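Local coordinates for actin-related protein 8 (Homo sapiens, PDB 4FO0), which binds ATP, shows only low basal ATPase activity, does not polymerise, and is a proposed core component of the INO80 chromatin-remodelling complex, at residues 175-180 / 215-220; 482-487 / 522-527; 496-501 / 533-538. All coordinates share one frame; numbering follows the deposited sequence.

In the fold
Contacts 1 and 2 join helices that appear to correspond in the two halves of the actin fold, each half built on a sheet with the ribonuclease H-like order of strands and helices. Their centres lie 38 Å apart, on opposite sides of the chain's centre. Bound ATP is about 11 Å from the side chain of Ile-177 in contact 1; in contact 2, the side chain of Ile-484 is about 8 Å from that of Val-253, an ATP-binding residue. Contact 3 lies away from the nucleotide but is continuous with contact 2: their centres are 12 Å apart, and Leu-485 CD2 stands 4.0 Å from Tyr-501 CE1. Along the chain the segments of contacts 2 and 3 alternate.

Contact 1 of 3, residues 175-180 / 215-220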
loop_
_atom_site.group_PDB
_atom_site.type_symbol
_atom_site.label_atom_id
_atom_site.label_comp_id
_atom_site.label_asym_id
_atom_site.label_seq_id
_atom_site.Cartn_x
_atom_site.Cartn_y
_atom_site.Cartn_z
ATOM N N ALA A 175 -12.766 9.271 14.556
ATOM C CA ALA A 175 -12.218 9.386 15.893
ATOM C C ALA A 175 -10.955 8.542 16.011
ATOM O O ALA A 175 -9.984 8.936 16.677
ATOM C CB ALA A 175 -13.236 8.969 16.912
ATOM N N ASP A 176 -10.972 7.392 15.344
ATOM C CA ASP A 176 -9.821 6.501 15.307
ATOM C C ASP A 176 -8.661 7.128 14.539
ATOM O O ASP A 176 -7.513 7.043 14.972
ATOM C CB ASP A 176 -10.201 5.143 14.711
ATOM C CG ASP A 176 -11.136 4.335 15.626
ATOM O OD1 ASP A 176 -11.331 4.756 16.790
ATOM O OD2 ASP A 176 -11.672 3.280 15.191
ATOM N N ILE A 177 -8.958 7.764 13.410
ATOM C CA ILE A 177 -7.936 8.487 12.664
ATOM C C ILE A 177 -7.297 9.527 13.554
ATOM O O ILE A 177 -6.076 9.601 13.652
ATOM C CB ILE A 177 -8.502 9.205 11.438
ATOM C CG1 ILE A 177 -9.090 8.181 10.475
ATOM C CG2 ILE A 177 -7.408 10.028 10.732
ATOM C CD1 ILE A 177 -8.136 7.111 10.167
ATOM N N GLU A 178 -8.129 10.322 14.215
ATOM C CA GLU A 178 -7.614 11.400 15.037
ATOM C C GLU A 178 -6.732 10.868 16.152
ATOM O O GLU A 178 -5.646 11.384 16.396
ATOM C CB GLU A 178 -8.737 12.241 15.619
ATOM C CG GLU A 178 -8.226 13.220 16.658
ATOM C CD GLU A 178 -9.214 14.324 16.974
ATOM O OE1 GLU A 178 -10.389 14.210 16.557
ATOM O OE2 GLU A 178 -8.808 15.307 17.637
ATOM N N VAL A 179 -7.195 9.833 16.831
ATOM C CA VAL A 179 -6.379 9.233 17.869
ATOM C C VAL A 179 -5.055 8.703 17.303
ATOM O O VAL A 179 -3.987 8.955 17.865
ATOM C CB VAL A 179 -7.135 8.131 18.613
ATOM C CG1 VAL A 179 -6.206 7.388 19.568
ATOM C CG2 VAL A 179 -8.302 8.734 19.369
ATOM N N ILE A 180 -5.118 7.979 16.190
ATOM C CA ILE A 180 -3.900 7.454 15.589
ATOM C C ILE A 180 -2.947 8.579 15.150
ATOM O O ILE A 180 -1.757 8.547 15.463
ATOM C CB ILE A 180 -4.204 6.517 14.412
ATOM C CG1 ILE A 180 -4.990 5.292 14.884
ATOM C CG2 ILE A 180 -2.915 6.061 13.734
ATOM C CD1 ILE A 180 -5.471 4.410 13.732
ATOM N N LYS A 215 -13.518 16.078 2.917
ATOM C CA LYS A 215 -14.133 17.167 3.668
ATOM C C LYS A 215 -13.996 16.921 5.170
ATOM O O LYS A 215 -13.473 17.755 5.906
ATOM C CB LYS A 215 -15.603 17.296 3.283
ATOM C CG LYS A 215 -16.341 18.445 3.944
ATOM C CD LYS A 215 -17.861 18.308 3.790
ATOM C CE LYS A 215 -18.448 17.333 4.809
ATOM N NZ LYS A 215 -19.880 17.003 4.544
ATOM N N GLU A 216 -14.451 15.754 5.610
ATOM C CA GLU A 216 -14.400 15.370 7.015
ATOM C C GLU A 216 -12.999 15.395 7.610
ATOM O O GLU A 216 -12.819 15.743 8.777
ATOM C CB GLU A 216 -14.968 13.962 7.184
ATOM C CG GLU A 216 -16.459 13.852 6.951
ATOM C CD GLU A 216 -17.262 14.464 8.078
ATOM O OE1 GLU A 216 -16.651 14.834 9.107
ATOM O OE2 GLU A 216 -18.499 14.573 7.933
ATOM N N LEU A 217 -12.017 14.985 6.818
ATOM C CA LEU A 217 -10.644 14.877 7.286
ATOM C C LEU A 217 -10.079 16.267 7.481
ATOM O O LEU A 217 -9.489 16.582 8.516
ATOM C CB LEU A 217 -9.794 14.115 6.267
ATOM C CG LEU A 217 -10.030 12.604 6.256
ATOM C CD1 LEU A 217 -9.321 11.960 5.069
ATOM C CD2 LEU A 217 -9.577 11.978 7.573
ATOM N N VAL A 218 -10.256 17.088 6.458
ATOM C CA VAL A 218 -9.913 18.488 6.538
ATOM C C VAL A 218 -10.550 19.102 7.776
ATOM O O VAL A 218 -9.902 19.825 8.534
ATOM C CB VAL A 218 -10.416 19.240 5.310
ATOM C CG1 VAL A 218 -10.255 20.735 5.521
ATOM C CG2 VAL A 218 -9.680 18.762 4.065
ATOM N N ASN A 219 -11.826 18.810 7.996
ATOM C CA ASN A 219 -12.477 19.358 9.170
ATOM C C ASN A 219 -11.770 18.877 10.427
ATOM O O ASN A 219 -11.558 19.630 11.374
ATOM C CB ASN A 219 -13.966 19.023 9.201
ATOM C CG ASN A 219 -14.658 19.624 10.403
ATOM O OD1 ASN A 219 -14.924 20.828 10.452
ATOM N ND2 ASN A 219 -14.936 18.792 11.393
ATOM N N MET A 220 -11.377 17.614 10.412
ATOM C CA MET A 220 -10.703 17.037 11.549
ATOM C C MET A 220 -9.362 17.739 11.776
ATOM O O MET A 220 -9.064 18.165 12.890
ATOM C CB MET A 220 -10.519 15.527 11.363
ATOM C CG MET A 220 -9.833 14.889 12.540
ATOM S SD MET A 220 -9.000 13.345 12.180
ATOM C CE MET A 220 -8.034 13.756 10.726
#
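Met-220 reaches across from helix 211-225 to Ile-177 and Glu-178 of helix 170-187, joining two helices of the first ribonuclease H-like half of the actin fold. Helix 211-225 is the connection of a beta-alpha-beta crossover, linking the parallel neighbours 200-205 and 229-234, while helix 170-187 precedes the first of these strands. The segment axes are 10.9 Å apart at their closest, at an angle of 43°, a spacing that the long Met-220 side chain bridges.

The apolar contacts centre on Ile-177. Its CG2 branch, anti to the backbone N (chi1 -62° places CG1 beside that N), meets the methyl CE of Met-220 at 3.8 Å, the two side chains crossing at about a right angle. The same CG2 lies 4.3 Å from Leu-217 CD2, a looser approach made by the end of the leucine. Ile-177 is buried, and its branched aliphatic side chain suits a place against His-42 and Pro-154; Leu-217 also rests on Leu-174.

A second kind of contact pairs thioether with the aliphatic root of an acidic residue. Glu-178 runs past Met-220 in the opposite direction, its extended chain taking the carboxylate beyond the sulfur; its side chain also touches Lys-224 and Met-225. No hydrogen bond crosses between the segments. The methionine's bend at chi3 (49°) turns CE toward the isoleucine and leaves SD beside the glutamate, 3.6 Å from Glu-178 CB.

Contact 2 of 3, residues 482-487 / 522-527; sequences KAILHS and HRILNK
Leu-485, Ile-524 and Lys-527 give up the most surface where helix 480-489 meets helix 516-527 in the second ribonuclease H-like half of the actin fold. The segment axes approach to 10.6 Å at 52°, and no hydrogen bond joins the two segments.

Leu-485 is the main wedge. Its CG stands anti to the carbonyl carbon (chi1 -71°), and its two methyls divide the work: CD1 comes 3.5 Å from Lys-527 CB, while CD2 faces Ile-524 CD1 at 4.4 Å. A forked side chain is well suited to meeting two residues about one turn apart. Ile-524 brings its far methyl forward so that CD1 also lies 4.4 Å from Ile-484 CG2. Ile-484 in turn packs on Cys-249 and Val-251 of the sheet, tying this helix pair to the strands beneath.

Lys-527, the last residue of its helix, contributes its aliphatic root, crossing the leucine at about a right angle. A bend at chi2 (68°) sends the ammonium away, to a place 3.7 Å above the centre of the Arg-523 guanidinium plane. NH2 of Arg-523 forms a salt bridge with Asp-481 and a hydrogen bond with the hydroxyl of Tyr-363, and lies 4.6 Å from Lys-482 NZ. The chemistry thus separates into an aliphatic centre that depends on packing and a cluster of basic groups, Arg-523 buried and both lysines at the surface, where Asp-481 and solvent probably moderate the gathered positive charge.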
loop_
_atom_site.group_PDB
_atom_site.type_symbol
_atom_site.label_atom_id
_atom_site.label_comp_id
_atom_site.label_asym_id
_atom_site.label_seq_id
_atom_site.Cartn_x
_atom_site.Cartn_y
_atom_site.Cartn_z
ATOM N N LYS A 482 -2.318 -4.175 -18.273
ATOM C CA LYS A 482 -3.506 -3.769 -19.011
ATOM C C LYS A 482 -4.051 -2.424 -18.519
ATOM O O LYS A 482 -4.468 -1.585 -19.320
ATOM C CB LYS A 482 -4.593 -4.838 -18.886
ATOM C CG LYS A 482 -4.211 -6.161 -19.488
ATOM C CD LYS A 482 -5.321 -7.201 -19.369
ATOM C CE LYS A 482 -4.827 -8.593 -19.784
ATOM N NZ LYS A 482 -3.709 -9.096 -18.900
ATOM N N ALA A 483 -4.056 -2.236 -17.201
ATOM C CA ALA A 483 -4.514 -0.992 -16.601
ATOM C C ALA A 483 -3.620 0.174 -17.000
ATOM O O ALA A 483 -4.099 1.253 -17.349
ATOM C CB ALA A 483 -4.532 -1.117 -15.111
ATOM N N ILE A 484 -2.313 -0.032 -16.933
ATOM C CA ILE A 484 -1.394 1.010 -17.347
ATOM C C ILE A 484 -1.671 1.414 -18.782
ATOM O O ILE A 484 -1.796 2.594 -19.082
ATOM C CB ILE A 484 0.054 0.558 -17.222
ATOM C CG1 ILE A 484 0.416 0.445 -15.741
ATOM C CG2 ILE A 484 0.996 1.532 -17.980
ATOM C CD1 ILE A 484 1.716 -0.253 -15.497
ATOM N N LEU A 485 -1.764 0.422 -19.662
ATOM C CA LEU A 485 -2.024 0.657 -21.073
ATOM C C LEU A 485 -3.357 1.375 -21.263
ATOM O O LEU A 485 -3.433 2.439 -21.872
ATOM C CB LEU A 485 -2.016 -0.667 -21.832
ATOM C CG LEU A 485 -0.624 -1.288 -21.964
ATOM C CD1 LEU A 485 -0.668 -2.579 -22.754
ATOM C CD2 LEU A 485 0.349 -0.310 -22.585
ATOM N N HIS A 486 -4.408 0.787 -20.717
ATOM C CA HIS A 486 -5.730 1.378 -20.809
ATOM C C HIS A 486 -5.752 2.838 -20.366
ATOM O O HIS A 486 -6.368 3.682 -21.003
ATOM C CB HIS A 486 -6.716 0.576 -19.976
ATOM C CG HIS A 486 -8.085 1.167 -19.954
ATOM N ND1 HIS A 486 -8.443 2.175 -19.087
ATOM C CD2 HIS A 486 -9.181 0.906 -20.705
ATOM C CE1 HIS A 486 -9.706 2.502 -19.293
ATOM N NE2 HIS A 486 -10.177 1.746 -20.269
ATOM N N SER A 487 -5.082 3.123 -19.262
ATOM C CA SER A 487 -5.008 4.471 -18.720
ATOM C C SER A 487 -4.360 5.440 -19.718
ATOM O O SER A 487 -4.887 6.509 -19.996
ATOM C CB SER A 487 -4.213 4.432 -17.406
ATOM O OG SER A 487 -3.827 5.723 -16.964
ATOM N N HIS A 522 9.257 -5.117 -19.884
ATOM C CA HIS A 522 9.149 -6.123 -20.926
ATOM C C HIS A 522 7.709 -6.320 -21.387
ATOM O O HIS A 522 7.453 -6.376 -22.584
ATOM C CB HIS A 522 9.750 -7.439 -20.438
ATOM C CG HIS A 522 9.469 -8.610 -21.328
ATOM N ND1 HIS A 522 10.442 -9.205 -22.104
ATOM C CD2 HIS A 522 8.328 -9.311 -21.547
ATOM C CE1 HIS A 522 9.912 -10.221 -22.765
ATOM N NE2 HIS A 522 8.633 -10.307 -22.444
ATOM N N ARG A 523 6.770 -6.414 -20.444
ATOM C CA ARG A 523 5.369 -6.640 -20.802
ATOM C C ARG A 523 4.847 -5.434 -21.528
ATOM O O ARG A 523 4.103 -5.564 -22.499
ATOM C CB ARG A 523 4.481 -6.845 -19.580
ATOM C CG ARG A 523 5.010 -7.803 -18.569
ATOM C CD ARG A 523 4.309 -9.124 -18.659
ATOM N NE ARG A 523 2.853 -9.033 -18.519
ATOM C CZ ARG A 523 2.064 -10.104 -18.615
ATOM N NH1 ARG A 523 2.617 -11.295 -18.836
ATOM N NH2 ARG A 523 0.741 -10.006 -18.498
ATOM N N ILE A 524 5.208 -4.250 -21.042
ATOM C CA ILE A 524 4.700 -3.035 -21.664
ATOM C C ILE A 524 5.090 -2.965 -23.143
ATOM O O ILE A 524 4.235 -2.731 -23.990
ATOM C CB ILE A 524 5.096 -1.764 -20.897
ATOM C CG1 ILE A 524 4.443 -1.774 -19.513
ATOM C CG2 ILE A 524 4.660 -0.519 -21.656
ATOM C CD1 ILE A 524 2.943 -2.073 -19.541
ATOM N N LEU A 525 6.362 -3.212 -23.452
ATOM C CA LEU A 525 6.814 -3.251 -24.841
ATOM C C LEU A 525 5.943 -4.149 -25.695
ATOM O O LEU A 525 5.382 -3.716 -26.704
ATOM C CB LEU A 525 8.239 -3.759 -24.933
ATOM C CG LEU A 525 9.314 -2.738 -24.614
ATOM C CD1 LEU A 525 10.623 -3.172 -25.253
ATOM C CD2 LEU A 525 8.875 -1.395 -25.128
ATOM N N ASN A 526 5.839 -5.408 -25.290
ATOM C CA ASN A 526 5.099 -6.394 -26.071
ATOM C C ASN A 526 3.614 -6.099 -26.179
ATOM O O ASN A 526 3.007 -6.347 -27.221
ATOM C CB ASN A 526 5.307 -7.801 -25.509
ATOM C CG ASN A 526 6.775 -8.182 -25.429
ATOM O OD1 ASN A 526 7.609 -7.687 -26.202
ATOM N ND2 ASN A 526 7.102 -9.061 -24.487
ATOM N N LYS A 527 3.036 -5.568 -25.104
ATOM C CA LYS A 527 1.591 -5.356 -25.011
ATOM C C LYS A 527 1.135 -4.019 -25.596
ATOM O O LYS A 527 -0.009 -3.887 -26.016
ATOM C CB LYS A 527 1.126 -5.436 -23.553
ATOM C CG LYS A 527 0.532 -6.763 -23.124
ATOM C CD LYS A 527 1.576 -7.847 -23.091
ATOM C CE LYS A 527 0.983 -9.163 -22.618
ATOM N NZ LYS A 527 2.061 -10.179 -22.424
#

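Contact 3 of 3, residues 496-501 / 533-538; sequences TKKKMY and RRIIEN
Ile-535, the last residue of helix 530-535, and Ile-536 just after it bear on Lys-498 and Tyr-501 of helix 494-502, with no hydrogen bond between the segments. This is packing within the second ribonuclease H-like half of the actin fold, away from the ATP site. Lys-498 and Ile-536 are the residues whose CA atoms come nearest, 6.6 Å apart.

Arg-533 begins the segment by sending its long side chain away from this helix, onto Leu-525 and Asn-526 of helix 516-527; its reach lets it span from one helix to the next. Ile-535 follows, its side chain pointing toward helix 494-502. Its CG2 branch, anti to the backbone N, lies 3.7 Å from Lys-498 CD, the two chains crossing at about a right angle. A lysine fits this outer position because its methylene chain can cover an exposed isoleucine while its ammonium stays at the surface.

At Ile-536 the backbone leaves the helical conformation (phi -111°, psi 130°), and this residue loses more surface to the contact than any other. Its side chain slides past Lys-498 in the opposite direction, CG1 standing 4.2 Å from the lysine CG. Its end, CD1, goes further in and meets Tyr-501 CB at 3.5 Å. The tyrosine thus presents its root to the isoleucine, while its ring leads away with CG anti to the carbonyl carbon (chi1 -69°). By Asn-538 the chain is extended.

Around this packing, the Tyr-501 ring meets that of Phe-532, and its side chain also touches Met-528, Pro-529 and Ile-488 of helix 480-489. Helix 494-502 runs directly into strand 503-507, and the chain after Ile-536 leads on to strand 540-542, its parallel neighbour at the sheet edge; the contact therefore joins the approaches to two adjacent strands.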
loop_
_atom_site.group_PDB
_atom_site.type_symbol
_atom_site.label_atom_id
_atom_site.label_comp_id
_atom_site.label_asym_id
_atom_site.label_seq_id
_atom_site.Cartn_x
_atom_site.Cartn_y
_atom_site.Cartn_z
ATOM N N THR A 496 0.922 13.638 -25.549
ATOM C CA THR A 496 0.795 13.184 -24.179
ATOM C C THR A 496 1.150 11.700 -24.126
ATOM O O THR A 496 2.052 11.305 -23.378
ATOM C CB THR A 496 -0.625 13.399 -23.630
ATOM O OG1 THR A 496 -0.892 14.800 -23.514
ATOM C CG2 THR A 496 -0.762 12.768 -22.262
ATOM N N LYS A 497 0.467 10.884 -24.934
ATOM C CA LYS A 497 0.713 9.443 -24.927
ATOM C C LYS A 497 2.177 9.107 -25.159
ATOM O O LYS A 497 2.734 8.240 -24.490
ATOM C CB LYS A 497 -0.143 8.717 -25.953
ATOM C CG LYS A 497 -1.616 8.783 -25.674
ATOM C CD LYS A 497 -2.390 8.002 -26.723
ATOM C CE LYS A 497 -3.871 8.291 -26.622
ATOM N NZ LYS A 497 -4.697 7.215 -27.223
ATOM N N LYS A 498 2.808 9.774 -26.114
ATOM C CA LYS A 498 4.221 9.526 -26.329
ATOM C C LYS A 498 4.936 9.682 -24.993
ATOM O O LYS A 498 5.717 8.817 -24.584
ATOM C CB LYS A 498 4.808 10.476 -27.376
ATOM C CG LYS A 498 4.736 9.950 -28.802
ATOM C CD LYS A 498 5.656 10.736 -29.741
ATOM C CE LYS A 498 5.238 12.202 -29.852
ATOM N NZ LYS A 498 6.202 13.027 -30.648
ATOM N N LYS A 499 4.642 10.781 -24.304
ATOM C CA LYS A 499 5.289 11.074 -23.031
ATOM C C LYS A 499 5.011 10.007 -21.979
ATOM O O LYS A 499 5.913 9.606 -21.250
ATOM C CB LYS A 499 4.881 12.458 -22.530
ATOM C CG LYS A 499 5.369 13.589 -23.436
ATOM C CD LYS A 499 5.358 14.948 -22.744
ATOM C CE LYS A 499 3.943 15.480 -22.543
ATOM N NZ LYS A 499 3.937 16.699 -21.675
ATOM N N MET A 500 3.766 9.538 -21.924
ATOM C CA MET A 500 3.349 8.526 -20.955
ATOM C C MET A 500 3.970 7.149 -21.184
ATOM O O MET A 500 4.486 6.547 -20.240
ATOM C CB MET A 500 1.825 8.401 -20.919
ATOM C CG MET A 500 1.099 9.702 -20.569
ATOM S SD MET A 500 1.823 10.543 -19.149
ATOM C CE MET A 500 0.929 12.088 -19.121
ATOM N N TYR A 501 3.915 6.640 -22.417
ATOM C CA TYR A 501 4.533 5.345 -22.715
ATOM C C TYR A 501 6.010 5.414 -22.399
ATOM O O TYR A 501 6.583 4.454 -21.896
ATOM C CB TYR A 501 4.377 4.930 -24.182
ATOM C CG TYR A 501 2.977 4.583 -24.616
ATOM C CD1 TYR A 501 2.364 3.410 -24.204
ATOM C CD2 TYR A 501 2.270 5.425 -25.463
ATOM C CE1 TYR A 501 1.065 3.092 -24.609
ATOM C CE2 TYR A 501 0.981 5.122 -25.874
ATOM C CZ TYR A 501 0.382 3.953 -25.446
ATOM O OH TYR A 501 -0.901 3.666 -25.860
ATOM N N ARG A 533 5.099 2.011 -30.226
ATOM C CA ARG A 533 6.343 1.320 -29.899
ATOM C C ARG A 533 7.454 1.733 -30.856
ATOM O O ARG A 533 8.627 1.748 -30.490
ATOM C CB ARG A 533 6.138 -0.191 -29.965
ATOM C CG ARG A 533 7.323 -0.984 -29.474
ATOM C CD ARG A 533 7.366 -2.346 -30.141
ATOM N NE ARG A 533 8.450 -3.160 -29.606
ATOM C CZ ARG A 533 8.264 -4.226 -28.833
ATOM N NH1 ARG A 533 7.030 -4.611 -28.523
ATOM N NH2 ARG A 533 9.305 -4.915 -28.382
ATOM N N ARG A 534 7.067 2.063 -32.087
ATOM C CA ARG A 534 8.005 2.520 -33.105
ATOM C C ARG A 534 8.336 3.996 -32.922
ATOM O O ARG A 534 9.489 4.364 -32.680
ATOM C CB ARG A 534 7.446 2.254 -34.503
ATOM C CG ARG A 534 7.567 0.789 -34.910
ATOM C CD ARG A 534 7.044 0.531 -36.316
ATOM N NE ARG A 534 5.677 0.022 -36.301
ATOM C CZ ARG A 534 4.609 0.726 -36.662
ATOM N NH1 ARG A 534 4.751 1.981 -37.088
ATOM N NH2 ARG A 534 3.401 0.171 -36.604
ATOM N N ILE A 535 7.315 4.836 -33.027
ATOM C CA ILE A 535 7.466 6.263 -32.769
ATOM C C ILE A 535 8.333 6.585 -31.545
ATOM O O ILE A 535 8.943 7.646 -31.484
ATOM C CB ILE A 535 6.097 6.912 -32.547
ATOM C CG1 ILE A 535 5.103 6.424 -33.604
ATOM C CG2 ILE A 535 6.229 8.428 -32.531
ATOM C CD1 ILE A 535 3.646 6.533 -33.176
ATOM N N ILE A 536 8.450 5.662 -30.597
ATOM C CA ILE A 536 9.023 6.013 -29.294
ATOM C C ILE A 536 10.386 5.376 -29.034
ATOM O O ILE A 536 10.563 4.176 -29.219
ATOM C CB ILE A 536 8.077 5.642 -28.142
ATOM C CG1 ILE A 536 7.348 6.881 -27.642
ATOM C CG2 ILE A 536 8.851 5.007 -27.002
ATOM C CD1 ILE A 536 6.432 6.606 -26.477
ATOM N N GLU A 537 11.352 6.198 -28.630
ATOM C CA GLU A 537 12.743 5.762 -28.549
ATOM C C GLU A 537 13.014 4.662 -27.528
ATOM O O GLU A 537 13.719 3.701 -27.822
ATOM C CB GLU A 537 13.659 6.952 -28.261
ATOM C CG GLU A 537 12.932 8.203 -27.803
ATOM C CD GLU A 537 13.763 9.041 -26.853
ATOM O OE1 GLU A 537 14.983 9.168 -27.085
ATOM O OE2 GLU A 537 13.198 9.571 -25.873
ATOM N N ASN A 538 12.453 4.796 -26.332
ATOM C CA ASN A 538 12.299 3.649 -25.444
ATOM C C ASN A 538 11.170 3.806 -24.433
ATOM O O ASN A 538 10.796 4.918 -24.074
ATOM C CB ASN A 538 13.613 3.349 -24.726
ATOM C CG ASN A 538 14.282 4.596 -24.193
ATOM O OD1 ASN A 538 13.862 5.154 -23.182
ATOM N ND2 ASN A 538 15.334 5.038 -24.868
#